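Local coordinates for protein probable glutathione reductase (Sinorhizobium meliloti, PDB 4DNA) that probably catalyses the NADPH-dependent reduction of glutathione disulfide to glutathione, as a homodimeric flavoprotein carrying one FAD per subunit, at residues Y6-I11 / K29-A34; R136-V141 / Y302-V307. All coordinates share one frame; numbering follows the deposited sequence.

Contact 1. Residues Y6-I11 / K29-A34; sequences YDLFVI and KKVAIA. With FAD (flavin-adenine dinucleotide), chain C.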
ATOM      1  N   TYR A   6      38.622  16.765 -19.009  1.00 95.79           N
ATOM      2  CA  TYR A   6      37.510  15.827 -18.957  1.00 94.23           C
ATOM      3  C   TYR A   6      36.494  16.159 -20.029  1.00 93.46           C
ATOM      4  O   TYR A   6      36.501  17.257 -20.575  1.00 94.89           O
ATOM      5  CB  TYR A   6      36.841  15.853 -17.576  1.00 91.94           C
ATOM      6  CG  TYR A   6      37.799  15.623 -16.430  1.00 91.67           C
ATOM      7  CD1 TYR A   6      38.234  14.343 -16.107  1.00 91.60           C
ATOM      8  CD2 TYR A   6      38.273  16.690 -15.674  1.00 92.59           C
ATOM      9  CE1 TYR A   6      39.118  14.130 -15.059  1.00 93.02           C
ATOM     10  CE2 TYR A   6      39.158  16.489 -14.625  1.00 92.96           C
ATOM     11  CZ  TYR A   6      39.578  15.209 -14.318  1.00 92.82           C
ATOM     12  OH  TYR A   6      40.458  15.008 -13.274  1.00 92.67           O
ATOM     13  N   ASP A   7      35.632  15.204 -20.345  1.00 92.53           N
ATOM     14  CA  ASP A   7      34.523  15.487 -21.235  1.00 93.42           C
ATOM     15  C   ASP A   7      33.424  16.139 -20.414  1.00 89.94           C
ATOM     16  O   ASP A   7      32.712  17.015 -20.904  1.00 88.87           O
ATOM     17  CB  ASP A   7      34.019  14.211 -21.912  1.00 93.00           C
ATOM     18  CG  ASP A   7      35.050  13.604 -22.847  1.00 99.04           C
ATOM     19  OD1 ASP A   7      35.244  14.136 -23.969  1.00 99.42           O
ATOM     20  OD2 ASP A   7      35.678  12.592 -22.460  1.00100.71           O
ATOM     21  N   LEU A   8      33.315  15.723 -19.152  1.00 89.18           N
ATOM     22  CA  LEU A   8      32.206  16.134 -18.306  1.00 85.82           C
ATOM     23  C   LEU A   8      32.568  16.253 -16.834  1.00 85.87           C
ATOM     24  O   LEU A   8      32.743  15.244 -16.159  1.00 85.42           O
ATOM     25  CB  LEU A   8      31.035  15.158 -18.445  1.00 84.21           C
ATOM     26  CG  LEU A   8      29.862  15.488 -17.518  1.00 82.28           C
ATOM     27  CD1 LEU A   8      29.020  16.632 -18.073  1.00 81.26           C
ATOM     28  CD2 LEU A   8      29.007  14.262 -17.277  1.00 79.53           C
ATOM     29  N   PHE A   9      32.649  17.484 -16.330  1.00 85.61           N
ATOM     30  CA  PHE A   9      32.730  17.693 -14.890  1.00 84.46           C
ATOM     31  C   PHE A   9      31.337  17.881 -14.296  1.00 81.84           C
ATOM     32  O   PHE A   9      30.514  18.616 -14.845  1.00 80.73           O
ATOM     33  CB  PHE A   9      33.633  18.879 -14.530  1.00 85.33           C
ATOM     34  CG  PHE A   9      34.127  18.842 -13.110  1.00 85.09           C
ATOM     35  CD1 PHE A   9      33.310  19.263 -12.059  1.00 83.50           C
ATOM     36  CD2 PHE A   9      35.392  18.365 -12.819  1.00 85.88           C
ATOM     37  CE1 PHE A   9      33.754  19.218 -10.750  1.00 83.32           C
ATOM     38  CE2 PHE A   9      35.842  18.320 -11.513  1.00 86.12           C
ATOM     39  CZ  PHE A   9      35.023  18.745 -10.478  1.00 85.24           C
ATOM     40  N   VAL A  10      31.096  17.196 -13.180  1.00 79.69           N
ATOM     41  CA  VAL A  10      29.838  17.256 -12.441  1.00 77.13           C
ATOM     42  C   VAL A  10      30.115  17.858 -11.064  1.00 76.20           C
ATOM     43  O   VAL A  10      30.852  17.274 -10.269  1.00 76.85           O
ATOM     44  CB  VAL A  10      29.239  15.841 -12.247  1.00 75.14           C
ATOM     45  CG1 VAL A  10      28.036  15.877 -11.326  1.00 74.10           C
ATOM     46  CG2 VAL A  10      28.851  15.222 -13.573  1.00 75.24           C
ATOM     47  N   ILE A  11      29.541  19.020 -10.778  1.00 74.55           N
ATOM     48  CA  ILE A  11      29.688  19.605  -9.455  1.00 74.21           C
ATOM     49  C   ILE A  11      28.509  19.218  -8.573  1.00 73.08           C
ATOM     50  O   ILE A  11      27.380  19.637  -8.827  1.00 72.43           O
ATOM     51  CB  ILE A  11      29.781  21.141  -9.485  1.00 74.37           C
ATOM     52  CG1 ILE A  11      30.797  21.613 -10.520  1.00 76.69           C
ATOM     53  CG2 ILE A  11      30.165  21.658  -8.110  1.00 76.32           C
ATOM     54  CD1 ILE A  11      30.795  23.116 -10.745  1.00 77.72           C
ATOM     55  N   LYS A  29      32.999   8.062 -21.383  1.00 92.52           N
ATOM     56  CA  LYS A  29      33.368   9.476 -21.372  1.00 92.95           C
ATOM     57  C   LYS A  29      34.297   9.751 -20.197  1.00 91.60           C
ATOM     58  O   LYS A  29      34.124   9.189 -19.112  1.00 91.30           O
ATOM     59  CB  LYS A  29      32.129  10.383 -21.252  1.00 91.09           C
ATOM     60  CG  LYS A  29      31.040  10.188 -22.306  1.00 90.88           C
ATOM     61  CD  LYS A  29      31.386  10.839 -23.640  1.00 93.48           C
ATOM     62  CE  LYS A  29      30.326  10.532 -24.695  1.00 91.91           C
ATOM     63  NZ  LYS A  29      30.785  10.817 -26.085  1.00 92.43           N
ATOM     64  N   LYS A  30      35.286  10.609 -20.418  1.00 91.32           N
ATOM     65  CA  LYS A  30      36.091  11.135 -19.323  1.00 93.69           C
ATOM     66  C   LYS A  30      35.200  12.000 -18.421  1.00 91.59           C
ATOM     67  O   LYS A  30      34.821  13.112 -18.802  1.00 91.76           O
ATOM     68  CB  LYS A  30      37.235  11.978 -19.879  1.00 97.29           C
ATOM     69  CG  LYS A  30      38.483  11.214 -20.285  1.00 99.79           C
ATOM     70  CD  LYS A  30      39.607  11.488 -19.298  1.00 98.60           C
ATOM     71  CE  LYS A  30      40.863  11.950 -20.017  1.00 99.01           C
ATOM     72  NZ  LYS A  30      41.674  12.830 -19.132  1.00 99.08           N
ATOM     73  N   VAL A  31      34.856  11.486 -17.243  1.00 88.18           N
ATOM     74  CA  VAL A  31      33.996  12.216 -16.300  1.00 87.03           C
ATOM     75  C   VAL A  31      34.748  12.480 -14.999  1.00 86.37           C
ATOM     76  O   VAL A  31      35.546  11.651 -14.566  1.00 89.08           O
ATOM     77  CB  VAL A  31      32.687  11.433 -15.983  1.00 85.63           C
ATOM     78  CG1 VAL A  31      31.783  12.207 -15.036  1.00 82.86           C
ATOM     79  CG2 VAL A  31      31.923  11.087 -17.255  1.00 86.77           C
ATOM     80  N   ALA A  32      34.504  13.628 -14.379  1.00 85.29           N
ATOM     81  CA  ALA A  32      34.997  13.895 -13.027  1.00 86.16           C
ATOM     82  C   ALA A  32      33.869  14.415 -12.121  1.00 83.89           C
ATOM     83  O   ALA A  32      32.981  15.137 -12.581  1.00 83.11           O
ATOM     84  CB  ALA A  32      36.155  14.876 -13.072  1.00 87.17           C
ATOM     85  N   ILE A  33      33.893  14.049 -10.842  1.00 82.65           N
ATOM     86  CA  ILE A  33      32.844  14.489  -9.913  1.00 80.53           C
ATOM     87  C   ILE A  33      33.379  14.890  -8.534  1.00 81.00           C
ATOM     88  O   ILE A  33      34.200  14.184  -7.942  1.00 82.69           O
ATOM     89  CB  ILE A  33      31.681  13.454  -9.808  1.00 80.30           C
ATOM     90  CG1 ILE A  33      30.600  13.927  -8.814  1.00 78.08           C
ATOM     91  CG2 ILE A  33      32.204  12.059  -9.482  1.00 79.79           C
ATOM     92  CD1 ILE A  33      29.232  13.297  -8.999  1.00 75.24           C
ATOM     93  N   ALA A  34      32.902  16.027  -8.034  1.00 80.17           N
ATOM     94  CA  ALA A  34      33.353  16.561  -6.755  1.00 81.94           C
ATOM     95  C   ALA A  34      32.222  16.724  -5.740  1.00 81.49           C
ATOM     96  O   ALA A  34      31.215  17.387  -6.021  1.00 79.76           O
ATOM     97  CB  ALA A  34      34.057  17.888  -6.973  1.00 82.01           C
TER
HETATM   98  PA  FAD C 500      21.508  17.106  -3.381  1.00 71.98           P
HETATM   99  O1A FAD C 500      20.998  18.279  -2.561  1.00 70.48           O
HETATM  100  O2A FAD C 500      21.007  15.694  -3.175  1.00 72.80           O
HETATM  101  O5B FAD C 500      23.108  17.047  -3.258  1.00 72.78           O
HETATM  102  C5B FAD C 500      23.982  17.882  -4.028  1.00 72.43           C
HETATM  103  C4B FAD C 500      25.359  17.727  -3.401  1.00 72.55           C
HETATM  104  O4B FAD C 500      26.287  18.712  -3.852  1.00 71.01           O
HETATM  105  C3B FAD C 500      25.257  17.872  -1.895  1.00 72.84           C
HETATM  106  O3B FAD C 500      25.746  16.667  -1.289  1.00 71.60           O
HETATM  107  C2B FAD C 500      26.092  19.096  -1.572  1.00 72.62           C
HETATM  108  O2B FAD C 500      26.766  18.954  -0.321  1.00 72.55           O
HETATM  109  C1B FAD C 500      27.061  19.173  -2.742  1.00 73.72           C
HETATM  110  N9A FAD C 500      27.540  20.541  -3.050  1.00 74.97           N
HETATM  111  C8A FAD C 500      26.827  21.668  -2.861  1.00 75.00           C
HETATM  112  N7A FAD C 500      27.502  22.773  -3.260  1.00 76.00           N
HETATM  113  C5A FAD C 500      28.680  22.343  -3.727  1.00 76.74           C
HETATM  114  C6A FAD C 500      29.855  23.015  -4.303  1.00 78.41           C
HETATM  115  N6A FAD C 500      29.826  24.366  -4.410  1.00 79.46           N
HETATM  116  N1A FAD C 500      30.904  22.241  -4.686  1.00 78.97           N
HETATM  117  C2A FAD C 500      30.876  20.893  -4.540  1.00 78.08           C
HETATM  118  N3A FAD C 500      29.827  20.216  -4.018  1.00 77.06           N
HETATM  119  C4A FAD C 500      28.713  20.876  -3.597  1.00 76.58           C
HETATM  120  N1  FAD C 500      12.512  13.972  -1.831  1.00 64.60           N
HETATM  121  C2  FAD C 500      11.690  12.946  -2.148  1.00 64.16           C
HETATM  122  O2  FAD C 500      11.501  12.665  -3.351  1.00 64.41           O
HETATM  123  N3  FAD C 500      11.069  12.219  -1.201  1.00 64.02           N
HETATM  124  C4  FAD C 500      11.213  12.456   0.119  1.00 64.26           C
HETATM  125  O4  FAD C 500      10.621  11.744   0.967  1.00 64.22           O
HETATM  126  C4X FAD C 500      12.094  13.573   0.541  1.00 64.55           C
HETATM  127  N5  FAD C 500      12.297  13.874   1.843  1.00 64.58           N
HETATM  128  C5X FAD C 500      13.120  14.901   2.185  1.00 65.29           C
HETATM  129  C6  FAD C 500      13.327  15.212   3.530  1.00 65.50           C
HETATM  130  C7  FAD C 500      14.164  16.273   3.892  1.00 65.90           C
HETATM  131  C7M FAD C 500      14.358  16.566   5.358  1.00 66.33           C
HETATM  132  C8  FAD C 500      14.859  17.075   2.835  1.00 66.03           C
HETATM  133  C8M FAD C 500      15.783  18.217   3.163  1.00 66.53           C
HETATM  134  C9  FAD C 500      14.652  16.769   1.497  1.00 66.02           C
HETATM  135  C9A FAD C 500      13.810  15.719   1.133  1.00 65.10           C
HETATM  136  N10 FAD C 500      13.612  15.417  -0.229  1.00 65.06           N
HETATM  137  C10 FAD C 500      12.752  14.339  -0.550  1.00 64.81           C
HETATM  138  C1' FAD C 500      14.286  16.224  -1.262  1.00 65.65           C
HETATM  139  C2' FAD C 500      15.508  15.546  -1.862  1.00 67.39           C
HETATM  140  O2' FAD C 500      16.418  15.189  -0.817  1.00 66.91           O
HETATM  141  C3' FAD C 500      16.175  16.457  -2.895  1.00 69.69           C
HETATM  142  O3' FAD C 500      15.160  16.932  -3.788  1.00 68.86           O
HETATM  143  C4' FAD C 500      17.264  15.753  -3.705  1.00 68.81           C
HETATM  144  O4' FAD C 500      18.358  15.415  -2.843  1.00 70.33           O
HETATM  145  C5' FAD C 500      17.769  16.639  -4.832  1.00 70.03           C
HETATM  146  O5' FAD C 500      19.146  16.348  -5.057  1.00 71.78           O
HETATM  147  P   FAD C 500      20.141  17.303  -5.901  1.00 71.47           P
HETATM  148  O1P FAD C 500      20.638  16.550  -7.122  1.00 71.86           O
HETATM  149  O2P FAD C 500      19.528  18.674  -6.057  1.00 71.28           O
HETATM  150  O3P FAD C 500      21.425  17.463  -4.949  1.00 72.18           O

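Contact 2. Residues R136-V141 / Y302-V307; sequences RIVIAV and YALGDV. With FAD (flavin-adenine dinucleotide), chain C.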
ATOM      1  N   ARG A 136      31.798  19.804 -21.084  1.00 89.38           N
ATOM      2  CA  ARG A 136      30.470  20.040 -20.586  1.00 84.85           C
ATOM      3  C   ARG A 136      30.550  20.054 -19.097  1.00 82.75           C
ATOM      4  O   ARG A 136      31.342  19.348 -18.533  1.00 84.61           O
ATOM      5  CB  ARG A 136      29.566  18.913 -21.009  1.00 82.78           C
ATOM      6  CG  ARG A 136      29.364  18.828 -22.497  1.00 84.93           C
ATOM      7  CD  ARG A 136      28.564  20.005 -22.997  1.00 86.90           C
ATOM      8  NE  ARG A 136      28.505  20.043 -24.452  1.00 89.98           N
ATOM      9  CZ  ARG A 136      29.353  20.725 -25.209  1.00 88.74           C
ATOM     10  NH1 ARG A 136      29.236  20.705 -26.519  1.00 90.80           N
ATOM     11  NH2 ARG A 136      30.320  21.423 -24.648  1.00 88.60           N
ATOM     12  N   ILE A 137      29.736  20.869 -18.450  1.00 81.38           N
ATOM     13  CA  ILE A 137      29.678  20.851 -16.983  1.00 81.60           C
ATOM     14  C   ILE A 137      28.244  20.741 -16.494  1.00 78.44           C
ATOM     15  O   ILE A 137      27.344  21.346 -17.069  1.00 77.57           O
ATOM     16  CB  ILE A 137      30.377  22.068 -16.342  1.00 80.47           C
ATOM     17  CG1 ILE A 137      31.867  22.070 -16.711  1.00 83.19           C
ATOM     18  CG2 ILE A 137      30.222  22.034 -14.826  1.00 79.16           C
ATOM     19  CD1 ILE A 137      32.496  23.443 -16.846  1.00 82.47           C
ATOM     20  N   VAL A 138      28.043  19.950 -15.447  1.00 76.18           N
ATOM     21  CA  VAL A 138      26.743  19.835 -14.814  1.00 73.88           C
ATOM     22  C   VAL A 138      26.793  20.357 -13.386  1.00 72.66           C
ATOM     23  O   VAL A 138      27.618  19.931 -12.591  1.00 74.24           O
ATOM     24  CB  VAL A 138      26.248  18.386 -14.834  1.00 73.44           C
ATOM     25  CG1 VAL A 138      25.024  18.223 -13.943  1.00 71.23           C
ATOM     26  CG2 VAL A 138      25.940  17.974 -16.262  1.00 76.63           C
ATOM     27  N   ILE A 139      25.911  21.287 -13.071  1.00 71.46           N
ATOM     28  CA  ILE A 139      25.845  21.847 -11.736  1.00 72.13           C
ATOM     29  C   ILE A 139      24.673  21.213 -10.968  1.00 70.79           C
ATOM     30  O   ILE A 139      23.541  21.704 -11.004  1.00 69.15           O
ATOM     31  CB  ILE A 139      25.737  23.384 -11.801  1.00 71.40           C
ATOM     32  CG1 ILE A 139      26.993  23.957 -12.426  1.00 72.35           C
ATOM     33  CG2 ILE A 139      25.550  23.986 -10.421  1.00 71.86           C
ATOM     34  CD1 ILE A 139      26.841  25.401 -12.833  1.00 74.45           C
ATOM     35  N   ALA A 140      24.957  20.110 -10.286  1.00 70.99           N
ATOM     36  CA  ALA A 140      23.949  19.389  -9.520  1.00 69.01           C
ATOM     37  C   ALA A 140      24.219  19.574  -8.039  1.00 69.94           C
ATOM     38  O   ALA A 140      24.437  18.621  -7.288  1.00 72.90           O
ATOM     39  CB  ALA A 140      23.948  17.924  -9.898  1.00 72.25           C
ATOM     40  N   VAL A 141      24.172  20.832  -7.637  1.00 71.11           N
ATOM     41  CA  VAL A 141      24.695  21.300  -6.365  1.00 72.85           C
ATOM     42  C   VAL A 141      23.666  21.258  -5.221  1.00 72.48           C
ATOM     43  O   VAL A 141      24.035  21.253  -4.043  1.00 72.44           O
ATOM     44  CB  VAL A 141      25.309  22.707  -6.596  1.00 73.97           C
ATOM     45  CG1 VAL A 141      24.821  23.744  -5.610  1.00 73.97           C
ATOM     46  CG2 VAL A 141      26.824  22.629  -6.654  1.00 75.06           C
ATOM     47  N   TYR A 302      25.202  22.908 -17.814  1.00 76.16           N
ATOM     48  CA  TYR A 302      23.846  22.533 -17.407  1.00 74.30           C
ATOM     49  C   TYR A 302      23.651  22.581 -15.898  1.00 73.01           C
ATOM     50  O   TYR A 302      24.606  22.442 -15.120  1.00 72.70           O
ATOM     51  CB  TYR A 302      23.519  21.119 -17.851  1.00 74.88           C
ATOM     52  CG  TYR A 302      23.540  20.874 -19.333  1.00 76.91           C
ATOM     53  CD1 TYR A 302      24.752  20.749 -20.028  1.00 78.23           C
ATOM     54  CD2 TYR A 302      22.352  20.698 -20.035  1.00 76.09           C
ATOM     55  CE1 TYR A 302      24.772  20.486 -21.387  1.00 79.04           C
ATOM     56  CE2 TYR A 302      22.361  20.436 -21.396  1.00 76.45           C
ATOM     57  CZ  TYR A 302      23.570  20.328 -22.069  1.00 78.79           C
ATOM     58  OH  TYR A 302      23.574  20.062 -23.422  1.00 80.42           O
ATOM     59  N   ALA A 303      22.392  22.757 -15.507  1.00 72.70           N
ATOM     60  CA  ALA A 303      21.979  22.742 -14.110  1.00 71.68           C
ATOM     61  C   ALA A 303      20.743  21.853 -13.922  1.00 73.24           C
ATOM     62  O   ALA A 303      19.823  21.884 -14.736  1.00 71.47           O
ATOM     63  CB  ALA A 303      21.697  24.154 -13.629  1.00 71.27           C
ATOM     64  N   LEU A 304      20.730  21.069 -12.844  1.00 73.26           N
ATOM     65  CA  LEU A 304      19.632  20.152 -12.543  1.00 70.94           C
ATOM     66  C   LEU A 304      19.602  19.833 -11.053  1.00 71.01           C
ATOM     67  O   LEU A 304      20.610  19.975 -10.358  1.00 72.23           O
ATOM     68  CB  LEU A 304      19.738  18.869 -13.385  1.00 71.40           C
ATOM     69  CG  LEU A 304      21.062  18.096 -13.409  1.00 71.48           C
ATOM     70  CD1 LEU A 304      21.026  16.997 -12.368  1.00 71.70           C
ATOM     71  CD2 LEU A 304      21.350  17.507 -14.780  1.00 69.01           C
ATOM     72  N   GLY A 305      18.444  19.403 -10.562  1.00 71.84           N
ATOM     73  CA  GLY A 305      18.278  19.131  -9.141  1.00 70.56           C
ATOM     74  C   GLY A 305      17.643  20.301  -8.417  1.00 71.24           C
ATOM     75  O   GLY A 305      17.071  21.202  -9.050  1.00 70.72           O
ATOM     76  N   ASP A 306      17.752  20.288  -7.086  1.00 70.47           N
ATOM     77  CA  ASP A 306      17.090  21.274  -6.231  1.00 70.94           C
ATOM     78  C   ASP A 306      17.624  22.686  -6.426  1.00 72.33           C
ATOM     79  O   ASP A 306      16.965  23.653  -6.047  1.00 72.11           O
ATOM     80  CB  ASP A 306      17.176  20.865  -4.766  1.00 69.45           C
ATOM     81  CG  ASP A 306      16.229  19.736  -4.424  1.00 71.24           C
ATOM     82  OD1 ASP A 306      15.626  19.146  -5.363  1.00 71.74           O
ATOM     83  OD2 ASP A 306      16.083  19.432  -3.215  1.00 70.11           O
ATOM     84  N   VAL A 307      18.806  22.792  -7.033  1.00 72.55           N
ATOM     85  CA  VAL A 307      19.402  24.079  -7.371  1.00 73.98           C
ATOM     86  C   VAL A 307      18.585  24.877  -8.404  1.00 74.13           C
ATOM     87  O   VAL A 307      18.785  26.087  -8.548  1.00 75.28           O
ATOM     88  CB  VAL A 307      20.872  23.914  -7.851  1.00 74.85           C
ATOM     89  CG1 VAL A 307      20.946  23.191  -9.189  1.00 74.25           C
ATOM     90  CG2 VAL A 307      21.577  25.265  -7.918  1.00 74.32           C
TER
HETATM   91  PA  FAD C 500      21.508  17.106  -3.381  1.00 71.98           P
HETATM   92  O1A FAD C 500      20.998  18.279  -2.561  1.00 70.48           O
HETATM   93  O2A FAD C 500      21.007  15.694  -3.175  1.00 72.80           O
HETATM   94  O5B FAD C 500      23.108  17.047  -3.258  1.00 72.78           O
HETATM   95  C5B FAD C 500      23.982  17.882  -4.028  1.00 72.43           C
HETATM   96  C4B FAD C 500      25.359  17.727  -3.401  1.00 72.55           C
HETATM   97  O4B FAD C 500      26.287  18.712  -3.852  1.00 71.01           O
HETATM   98  C3B FAD C 500      25.257  17.872  -1.895  1.00 72.84           C
HETATM   99  O3B FAD C 500      25.746  16.667  -1.289  1.00 71.60           O
HETATM  100  C2B FAD C 500      26.092  19.096  -1.572  1.00 72.62           C
HETATM  101  O2B FAD C 500      26.766  18.954  -0.321  1.00 72.55           O
HETATM  102  C1B FAD C 500      27.061  19.173  -2.742  1.00 73.72           C
HETATM  103  N9A FAD C 500      27.540  20.541  -3.050  1.00 74.97           N
HETATM  104  C8A FAD C 500      26.827  21.668  -2.861  1.00 75.00           C
HETATM  105  N7A FAD C 500      27.502  22.773  -3.260  1.00 76.00           N
HETATM  106  C5A FAD C 500      28.680  22.343  -3.727  1.00 76.74           C
HETATM  107  C6A FAD C 500      29.855  23.015  -4.303  1.00 78.41           C
HETATM  108  N6A FAD C 500      29.826  24.366  -4.410  1.00 79.46           N
HETATM  109  N1A FAD C 500      30.904  22.241  -4.686  1.00 78.97           N
HETATM  110  C2A FAD C 500      30.876  20.893  -4.540  1.00 78.08           C
HETATM  111  N3A FAD C 500      29.827  20.216  -4.018  1.00 77.06           N
HETATM  112  C4A FAD C 500      28.713  20.876  -3.597  1.00 76.58           C
HETATM  113  N1  FAD C 500      12.512  13.972  -1.831  1.00 64.60           N
HETATM  114  C2  FAD C 500      11.690  12.946  -2.148  1.00 64.16           C
HETATM  115  O2  FAD C 500      11.501  12.665  -3.351  1.00 64.41           O
HETATM  116  N3  FAD C 500      11.069  12.219  -1.201  1.00 64.02           N
HETATM  117  C4  FAD C 500      11.213  12.456   0.119  1.00 64.26           C
HETATM  118  O4  FAD C 500      10.621  11.744   0.967  1.00 64.22           O
HETATM  119  C4X FAD C 500      12.094  13.573   0.541  1.00 64.55           C
HETATM  120  N5  FAD C 500      12.297  13.874   1.843  1.00 64.58           N
HETATM  121  C5X FAD C 500      13.120  14.901   2.185  1.00 65.29           C
HETATM  122  C6  FAD C 500      13.327  15.212   3.530  1.00 65.50           C
HETATM  123  C7  FAD C 500      14.164  16.273   3.892  1.00 65.90           C
HETATM  124  C7M FAD C 500      14.358  16.566   5.358  1.00 66.33           C
HETATM  125  C8  FAD C 500      14.859  17.075   2.835  1.00 66.03           C
HETATM  126  C8M FAD C 500      15.783  18.217   3.163  1.00 66.53           C
HETATM  127  C9  FAD C 500      14.652  16.769   1.497  1.00 66.02           C
HETATM  128  C9A FAD C 500      13.810  15.719   1.133  1.00 65.10           C
HETATM  129  N10 FAD C 500      13.612  15.417  -0.229  1.00 65.06           N
HETATM  130  C10 FAD C 500      12.752  14.339  -0.550  1.00 64.81           C
HETATM  131  C1' FAD C 500      14.286  16.224  -1.262  1.00 65.65           C
HETATM  132  C2' FAD C 500      15.508  15.546  -1.862  1.00 67.39           C
HETATM  133  O2' FAD C 500      16.418  15.189  -0.817  1.00 66.91           O
HETATM  134  C3' FAD C 500      16.175  16.457  -2.895  1.00 69.69           C
HETATM  135  O3' FAD C 500      15.160  16.932  -3.788  1.00 68.86           O
HETATM  136  C4' FAD C 500      17.264  15.753  -3.705  1.00 68.81           C
HETATM  137  O4' FAD C 500      18.358  15.415  -2.843  1.00 70.33           O
HETATM  138  C5' FAD C 500      17.769  16.639  -4.832  1.00 70.03           C
HETATM  139  O5' FAD C 500      19.146  16.348  -5.057  1.00 71.78           O
HETATM  140  P   FAD C 500      20.141  17.303  -5.901  1.00 71.47           P
HETATM  141  O1P FAD C 500      20.638  16.550  -7.122  1.00 71.86           O
HETATM  142  O2P FAD C 500      19.528  18.674  -6.057  1.00 71.28           O
HETATM  143  O3P FAD C 500      21.425  17.463  -4.949  1.00 72.18           O

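Contact 1. Residues Y6-I11 / K29-A34
Four parallel bridges, from Leu8–Val31 to Ile11–Ala34, pair residues 6-11 with 29-34, and the axes of the two short strands differ by only 14°. The backbone ladder alternates in the parallel manner: Ala32 N donates to Leu8 O, Val10 N to Ala32 O at 2.9 Å, and Ala34 N to Val10 O. At its start the pattern is irregular. Lys30 O accepts two amides, Asp7 N at 2.7 Å and Leu8 N at 3.0 Å, while Lys30 N returns a bond of 2.9 Å to the anti lone pair of Asp7 OD2, so the carboxylate appears to take the place of a backbone acceptor where the chain turns its corner.

These are the first two strands of the Rossmann-type FAD-binding fold, joined through helix 15-25 in a beta-alpha-beta unit. At the far end, Ile11 CG2 meets adenine atom N1A of FAD at 3.6 Å.

Apolar packing differs on the two faces. On one, the Tyr6 ring lies flat over the Ala32 methyl in a CH-pi contact, CB being 3.5 Å from the ring centroid and 4° off its normal; Tyr6 OH is hydrogen-bonded to Glu109 OE1. Were the Tyr6 ring cut back to an alanine here, the Ala32 methyl would probably lose its aromatic cover and Glu109 its hydroxyl partner. Phe9, its CG anti to the backbone N (chi1 -160°), sets one ring face over Ala32 O, near the rim, while CD2 touches Ala32 CB and CZ touches Ala34 CB. On the other face Val10 and Ile33 run side by side, Val10 CG1 touching Ile33 CD1 at 3.7 Å, with Leu8 and Val31 similarly aligned.

Contact 2. Residues R136-V141 / Y302-V307
Ile139 and Leu304 mark the point where a short parallel pairing gives way to a cofactor-binding turn: Leu304 N reaches Ile139 O only in a weak bond of 3.4 Å. Before it the ladder is firm, with Tyr302 N donating almost straight to Ile137 O at 2.8 Å (177° at the hydrogen) and Ile139 N to Tyr302 O at 2.7 Å. The bridges Val138–Tyr302 and Ile139–Ala303 pair strand 301-303 with 137-139; within this chain strand 301-303 is the outermost on that side of the FAD domain's parallel sheet.

Leu304 CG sits between its backbone N and carbonyl carbon (chi1 51°), and its two methyls divide their contacts: CD2 meets Val138 CG1 at 3.8 Å, CD1 the methyl of Ala140. Val307 CG1 lies against Ile139 O. At the strand start the Tyr302 ring turns an edge to Ile137 O and to Arg136 CD; Tyr302 OH and Arg136 NE both reach Glu328, through a hydrogen bond and a salt bridge respectively.

Beyond the ladder, the backbone of Gly305 takes a conformation that by itself calls for glycine, and a CB there would also clash with FAD O2P. Asp306 N donates to that phosphate oxygen at 2.6 Å, and both its carboxylate oxygens, OD1 at 2.8 Å and OD2 at 2.7 Å, lie within hydrogen-bonding reach of ribityl O3'. Together these imply that this one residue grips the diphosphate and the ribityl chain.

Overall arrangement
From the N terminus, strand 6-11 runs into helix 15-25 and returns as strand 31-35, so contact 1 closes a short connection of 17 residues. Contact 2 opens only later, and 160 residues separate its segments, among them strands 172-176, 195-199 and 227-229 of the second parallel sheet. The two closures therefore follow in series, neither nesting nor crossing. In space they are neighbours, their centres 12 Å apart: strand 137-139 lies next to strand 6-11, and probable hydrogen bonds join Ile11 N to Val138 O and Ile11 O to Ala140 N. Together they tie strands 31-35, 6-11, 137-139 and 301-303 into one sheet, whose C-terminal ends meet FAD from adenine to ribityl chain.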